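Local structure of putative type VI secretion protein (Escherichia coli, 6SKI) at residues T36-I41 with K188-V193; N208-Q213 with G236-L241. The protein acts as a phospholipase effector toxin of the type VI secretion system, loaded onto and inhibited by the VgrG spike. All blocks are in the same frame, centred on the assembly; numbering follows the deposited sequence.

Contact 1 lies within the mixed beta sheet of the hydrolase, where it pairs strands 22-43 and 184-195. Contact 2 comes next along the chain and lays the end of helix 198-211 against strand 237-243 of the same sheet. Their centres are about 9 Å apart. Strand 184-195 pairs with strand 237-243 too, with a probable backbone hydrogen bond between Phe191 and Arg239. Strand 184-195, helix 198-211 and strand 237-243 form a beta-alpha-beta crossover, with helix 215-225 also in the connection. The turn into helix 198-211 carries a Gly-Phe-Ser-Arg-Gly sequence, consistent with the nucleophile elbow of an alpha/beta hydrolase. Contact 1 lies on the strand before this turn, contact 2 at the helix's other end.

Contact 1: T36-I41 with K188-V193; sequences TLTIGI and KIQFDV
Leu37, Ile39 and Ile41 pair with Ile189, Phe191 and Val193 on one face of two parallel strands. Five backbone hydrogen bonds join the strands. They alternate as in a regular parallel pair: Leu37 N to Lys188 O (2.9 Å), Gln190 N to Leu37 O (2.8 Å), Ile39 N to Gln190 O, Asp192 N to Ile39 O, and Ile41 N to Asp192 O. Ile39 and Ile41 pack on the Phe191 ring. Ile39 lies alongside it, with CB 3.8 Å from Phe191 CD1. Ile41 comes from further along the strand. Its chi2 of -76° folds CD1 back to 3.6 Å from Phe191 CD1. Leu37 CD2 meets Ile189 CD1 at 4.1 Å. The other face is more polar. The Thr38 methyl CG2 rests on Gln190 CB at 3.5 Å and also borders the Asp192 carboxylate. That carboxylate forms a salt bridge with Arg239 and hydrogen-bonds to Tyr109. Helix 156-178 covers the apolar face, and Phe206 of helix 198-211 meets the Phe191 ring edge-to-face. Strand 121-128 bonds to the far edge of 36-41, and strand 237-243 flanks 188-193. Parallel strands under helices are consistent with the central sheet of an alpha/beta hydrolase.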
loop_
_atom_site.group_PDB
_atom_site.type_symbol
_atom_site.label_atom_id
_atom_site.label_comp_id
_atom_site.label_asym_id
_atom_site.label_seq_id
_atom_site.Cartn_x
_atom_site.Cartn_y
_atom_site.Cartn_z
ATOM N N THR A 36 0.840 13.203 -24.438
ATOM C CA THR A 36 0.115 12.790 -23.243
ATOM C C THR A 36 1.086 12.120 -22.285
ATOM O O THR A 36 1.552 11.008 -22.541
ATOM C CB THR A 36 -1.024 11.847 -23.609
ATOM O OG1 THR A 36 -1.639 12.290 -24.824
ATOM C CG2 THR A 36 -2.059 11.815 -22.505
ATOM N N LEU A 37 1.391 12.781 -21.180
ATOM C CA LEU A 37 2.323 12.252 -20.197
ATOM C C LEU A 37 1.538 11.619 -19.060
ATOM O O LEU A 37 0.738 12.290 -18.403
ATOM C CB LEU A 37 3.248 13.346 -19.673
ATOM C CG LEU A 37 4.302 12.898 -18.665
ATOM C CD1 LEU A 37 5.222 11.866 -19.271
ATOM C CD2 LEU A 37 5.090 14.094 -18.210
ATOM N N THR A 38 1.768 10.333 -18.834
ATOM C CA THR A 38 1.139 9.600 -17.750
ATOM C C THR A 38 2.163 9.356 -16.656
ATOM O O THR A 38 3.255 8.848 -16.926
ATOM C CB THR A 38 0.571 8.271 -18.240
ATOM O OG1 THR A 38 0.059 8.432 -19.566
ATOM C CG2 THR A 38 -0.537 7.807 -17.327
ATOM N N ILE A 39 1.815 9.718 -15.428
ATOM C CA ILE A 39 2.671 9.490 -14.275
ATOM C C ILE A 39 2.103 8.310 -13.507
ATOM O O ILE A 39 0.973 8.369 -13.007
ATOM C CB ILE A 39 2.780 10.738 -13.388
ATOM C CG1 ILE A 39 3.029 11.975 -14.250
ATOM C CG2 ILE A 39 3.885 10.560 -12.366
ATOM C CD1 ILE A 39 3.198 13.246 -13.460
ATOM N N GLY A 40 2.880 7.239 -13.423
ATOM C CA GLY A 40 2.461 6.069 -12.686
ATOM C C GLY A 40 2.745 6.228 -11.214
ATOM O O GLY A 40 3.906 6.267 -10.801
ATOM N N ILE A 41 1.693 6.324 -10.412
ATOM C CA ILE A 41 1.814 6.531 -8.976
ATOM C C ILE A 41 1.650 5.177 -8.312
ATOM O O ILE A 41 0.628 4.507 -8.495
ATOM C CB ILE A 41 0.779 7.537 -8.457
ATOM C CG1 ILE A 41 0.589 8.665 -9.465
ATOM C CG2 ILE A 41 1.234 8.119 -7.145
ATOM C CD1 ILE A 41 1.715 9.658 -9.466
ATOM N N LYS A 188 -1.341 16.799 -21.839
ATOM C CA LYS A 188 -2.186 16.195 -20.824
ATOM C C LYS A 188 -1.293 15.533 -19.790
ATOM O O LYS A 188 -0.265 14.951 -20.135
ATOM C CB LYS A 188 -3.140 15.168 -21.438
ATOM C CG LYS A 188 -4.357 14.867 -20.597
ATOM C CD LYS A 188 -5.260 13.880 -21.303
ATOM C CE LYS A 188 -6.284 13.295 -20.354
ATOM N NZ LYS A 188 -7.436 12.710 -21.090
ATOM N N ILE A 189 -1.686 15.636 -18.529
ATOM C CA ILE A 189 -1.031 14.933 -17.435
ATOM C C ILE A 189 -2.016 13.896 -16.926
ATOM O O ILE A 189 -3.065 14.240 -16.369
ATOM C CB ILE A 189 -0.595 15.883 -16.315
ATOM C CG1 ILE A 189 0.530 16.800 -16.796
ATOM C CG2 ILE A 189 -0.169 15.094 -15.089
ATOM C CD1 ILE A 189 1.901 16.189 -16.708
ATOM N N GLN A 190 -1.697 12.628 -17.138
ATOM C CA GLN A 190 -2.503 11.523 -16.653
ATOM C C GLN A 190 -1.812 10.857 -15.472
ATOM O O GLN A 190 -0.613 11.027 -15.247
ATOM C CB GLN A 190 -2.745 10.503 -17.763
ATOM C CG GLN A 190 -3.993 10.737 -18.574
ATOM C CD GLN A 190 -4.055 9.841 -19.784
ATOM O OE1 GLN A 190 -3.052 9.252 -20.182
ATOM N NE2 GLN A 190 -5.233 9.730 -20.380
ATOM N N PHE A 191 -2.589 10.094 -14.708
ATOM C CA PHE A 191 -2.073 9.355 -13.564
ATOM C C PHE A 191 -2.553 7.916 -13.628
ATOM O O PHE A 191 -3.733 7.664 -13.884
ATOM C CB PHE A 191 -2.519 9.987 -12.243
ATOM C CG PHE A 191 -1.873 11.307 -11.950
ATOM C CD1 PHE A 191 -0.534 11.377 -11.621
ATOM C CD2 PHE A 191 -2.610 12.473 -11.982
ATOM C CE1 PHE A 191 0.058 12.583 -11.345
ATOM C CE2 PHE A 191 -2.019 13.682 -11.706
ATOM C CZ PHE A 191 -0.683 13.736 -11.388
ATOM N N ASP A 192 -1.640 6.978 -13.400
ATOM C CA ASP A 192 -1.973 5.578 -13.149
ATOM C C ASP A 192 -1.600 5.298 -11.701
ATOM O O ASP A 192 -0.422 5.135 -11.377
ATOM C CB ASP A 192 -1.242 4.637 -14.095
ATOM C CG ASP A 192 -1.689 4.787 -15.520
ATOM O OD1 ASP A 192 -2.912 4.848 -15.750
ATOM O OD2 ASP A 192 -0.821 4.822 -16.414
ATOM N N VAL A 193 -2.600 5.241 -10.836
ATOM C CA VAL A 193 -2.379 5.116 -9.404
ATOM C C VAL A 193 -2.558 3.660 -9.007
ATOM O O VAL A 193 -3.589 3.046 -9.304
ATOM C CB VAL A 193 -3.328 6.030 -8.616
ATOM C CG1 VAL A 193 -2.779 6.282 -7.233
ATOM C CG2 VAL A 193 -3.526 7.338 -9.355
#

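Contact 2: N208-Q213 with G236-L241; sequences NRVMEQ and GEVRFL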
loop_
_atom_site.group_PDB
_atom_site.type_symbol
_atom_site.label_atom_id
_atom_site.label_comp_id
_atom_site.label_asym_id
_atom_site.label_seq_id
_atom_site.Cartn_x
_atom_site.Cartn_y
_atom_site.Cartn_z
ATOM N N ASN A 208 -8.898 10.978 -5.381
ATOM C CA ASN A 208 -9.887 11.986 -5.032
ATOM C C ASN A 208 -9.275 13.376 -5.084
ATOM O O ASN A 208 -9.908 14.321 -5.566
ATOM C CB ASN A 208 -10.475 11.690 -3.659
ATOM C CG ASN A 208 -11.527 10.606 -3.706
ATOM O OD1 ASN A 208 -11.470 9.637 -2.957
ATOM N ND2 ASN A 208 -12.496 10.763 -4.596
ATOM N N ARG A 209 -8.025 13.508 -4.638
ATOM C CA ARG A 209 -7.347 14.792 -4.746
ATOM C C ARG A 209 -7.197 15.202 -6.203
ATOM O O ARG A 209 -7.207 16.395 -6.522
ATOM C CB ARG A 209 -5.987 14.727 -4.058
ATOM C CG ARG A 209 -6.080 14.480 -2.571
ATOM C CD ARG A 209 -4.716 14.465 -1.922
ATOM N NE ARG A 209 -4.071 15.770 -1.992
ATOM C CZ ARG A 209 -3.117 16.173 -1.161
ATOM N NH1 ARG A 209 -2.696 15.374 -0.195
ATOM N NH2 ARG A 209 -2.583 17.376 -1.298
ATOM N N VAL A 210 -7.053 14.230 -7.103
ATOM C CA VAL A 210 -7.005 14.568 -8.519
ATOM C C VAL A 210 -8.398 14.910 -9.019
ATOM O O VAL A 210 -8.570 15.775 -9.884
ATOM C CB VAL A 210 -6.369 13.421 -9.324
ATOM C CG1 VAL A 210 -6.419 13.722 -10.807
ATOM C CG2 VAL A 210 -4.945 13.193 -8.875
ATOM N N MET A 211 -9.420 14.255 -8.468
ATOM C CA MET A 211 -10.785 14.548 -8.882
ATOM C C MET A 211 -11.226 15.913 -8.374
ATOM O O MET A 211 -11.903 16.658 -9.090
ATOM C CB MET A 211 -11.726 13.458 -8.377
ATOM C CG MET A 211 -13.011 13.325 -9.156
ATOM S SD MET A 211 -14.225 12.369 -8.237
ATOM C CE MET A 211 -15.634 12.476 -9.334
ATOM N N GLU A 212 -10.838 16.256 -7.150
ATOM C CA GLU A 212 -11.106 17.566 -6.579
ATOM C C GLU A 212 -10.203 18.648 -7.145
ATOM O O GLU A 212 -10.355 19.815 -6.768
ATOM C CB GLU A 212 -10.938 17.509 -5.062
ATOM C CG GLU A 212 -12.086 16.838 -4.346
ATOM C CD GLU A 212 -11.669 16.244 -3.019
ATOM O OE1 GLU A 212 -12.368 15.332 -2.532
ATOM O OE2 GLU A 212 -10.638 16.683 -2.467
ATOM N N GLN A 213 -9.282 18.288 -8.036
ATOM C CA GLN A 213 -8.309 19.210 -8.611
ATOM C C GLN A 213 -7.578 19.975 -7.511
ATOM O O GLN A 213 -7.626 21.201 -7.418
ATOM C CB GLN A 213 -8.977 20.151 -9.613
ATOM C CG GLN A 213 -9.516 19.419 -10.823
ATOM C CD GLN A 213 -8.418 19.016 -11.782
ATOM O OE1 GLN A 213 -8.374 17.883 -12.256
ATOM N NE2 GLN A 213 -7.522 19.946 -12.073
ATOM N N GLY A 236 -4.289 17.425 -13.353
ATOM C CA GLY A 236 -4.184 16.154 -14.031
ATOM C C GLY A 236 -5.489 15.391 -14.055
ATOM O O GLY A 236 -6.547 15.864 -13.635
ATOM N N GLU A 237 -5.392 14.170 -14.572
ATOM C CA GLU A 237 -6.509 13.243 -14.642
ATOM C C GLU A 237 -5.984 11.852 -14.323
ATOM O O GLU A 237 -4.812 11.555 -14.554
ATOM C CB GLU A 237 -7.166 13.294 -16.028
ATOM C CG GLU A 237 -8.246 12.266 -16.276
ATOM C CD GLU A 237 -9.068 12.582 -17.504
ATOM O OE1 GLU A 237 -8.798 13.614 -18.150
ATOM O OE2 GLU A 237 -9.985 11.798 -17.825
ATOM N N VAL A 238 -6.845 11.003 -13.772
ATOM C CA VAL A 238 -6.476 9.632 -13.438
ATOM C C VAL A 238 -7.010 8.715 -14.527
ATOM O O VAL A 238 -8.211 8.720 -14.819
ATOM C CB VAL A 238 -7.007 9.219 -12.058
ATOM C CG1 VAL A 238 -6.645 7.776 -11.773
ATOM C CG2 VAL A 238 -6.438 10.114 -10.985
ATOM N N ARG A 239 -6.117 7.937 -15.138
ATOM C CA ARG A 239 -6.519 6.995 -16.175
ATOM C C ARG A 239 -6.943 5.658 -15.581
ATOM O O ARG A 239 -8.056 5.185 -15.822
ATOM C CB ARG A 239 -5.383 6.799 -17.180
ATOM C CG ARG A 239 -5.799 6.040 -18.423
ATOM C CD ARG A 239 -4.651 5.869 -19.391
ATOM N NE ARG A 239 -3.418 5.467 -18.725
ATOM C CZ ARG A 239 -2.275 5.246 -19.361
ATOM N NH1 ARG A 239 -2.212 5.385 -20.675
ATOM N NH2 ARG A 239 -1.197 4.882 -18.685
ATOM N N PHE A 240 -6.062 5.032 -14.806
ATOM C CA PHE A 240 -6.333 3.733 -14.208
ATOM C C PHE A 240 -6.043 3.777 -12.718
ATOM O O PHE A 240 -4.990 4.265 -12.300
ATOM C CB PHE A 240 -5.502 2.629 -14.863
ATOM C CG PHE A 240 -5.751 1.266 -14.286
ATOM C CD1 PHE A 240 -6.949 0.618 -14.501
ATOM C CD2 PHE A 240 -4.789 0.639 -13.520
ATOM C CE1 PHE A 240 -7.180 -0.627 -13.973
ATOM C CE2 PHE A 240 -5.018 -0.608 -12.989
ATOM C CZ PHE A 240 -6.215 -1.239 -13.215
ATOM N N LEU A 241 -6.979 3.269 -11.924
ATOM C CA LEU A 241 -6.809 3.105 -10.486
ATOM C C LEU A 241 -6.732 1.613 -10.193
ATOM O O LEU A 241 -7.722 0.893 -10.350
ATOM C CB LEU A 241 -7.958 3.759 -9.724
ATOM C CG LEU A 241 -7.808 3.920 -8.213
ATOM C CD1 LEU A 241 -6.577 4.720 -7.883
ATOM C CD2 LEU A 241 -9.040 4.584 -7.636
#
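Val210, near the end of helix 198-211, presses its side chain onto Gly236, Glu237 and Val238 at the start of strand 237-243. The helix packs here on the second strand of a beta-alpha-beta unit that runs from strand 184-195 to strand 237-243. The touching is done mainly by one methyl. Val210 CG1 is trans to its own backbone N (chi1 175°), which carries it toward the strand. There it lies 3.6 Å from Val238 CG2, 3.5 Å from Gly236 O and 3.9 Å from Glu237 CA. Val238 answers with a single methyl. Its CG2 stands beside its own backbone N and reaches the branch of Val210, 3.7 Å from Val210 CB and 4.0 Å from Val210 CG2. One methyl of Val238 therefore meets the whole fork of Val210. Gln213 makes the second approach. It ends the helix in a Schellman motif, with positive phi. Its side chain bends at chi2 (-76°), which swings the end round to Gly236. Gln213 CD comes to 4.1 Å from Gly236 O. Gly236 itself has a phi of 95°, a backbone shape best suited to a residue without a side chain. The CB of Glu237 points away from the helix, and its carboxylate forms a salt bridge with Lys277. Phe191 and Ile217 also touch Val210, while Val193 touches Val238, so the two valines belong to the layer between sheet and helices. At Val210 and Val238 the contact is apolar and rests on van der Waals packing.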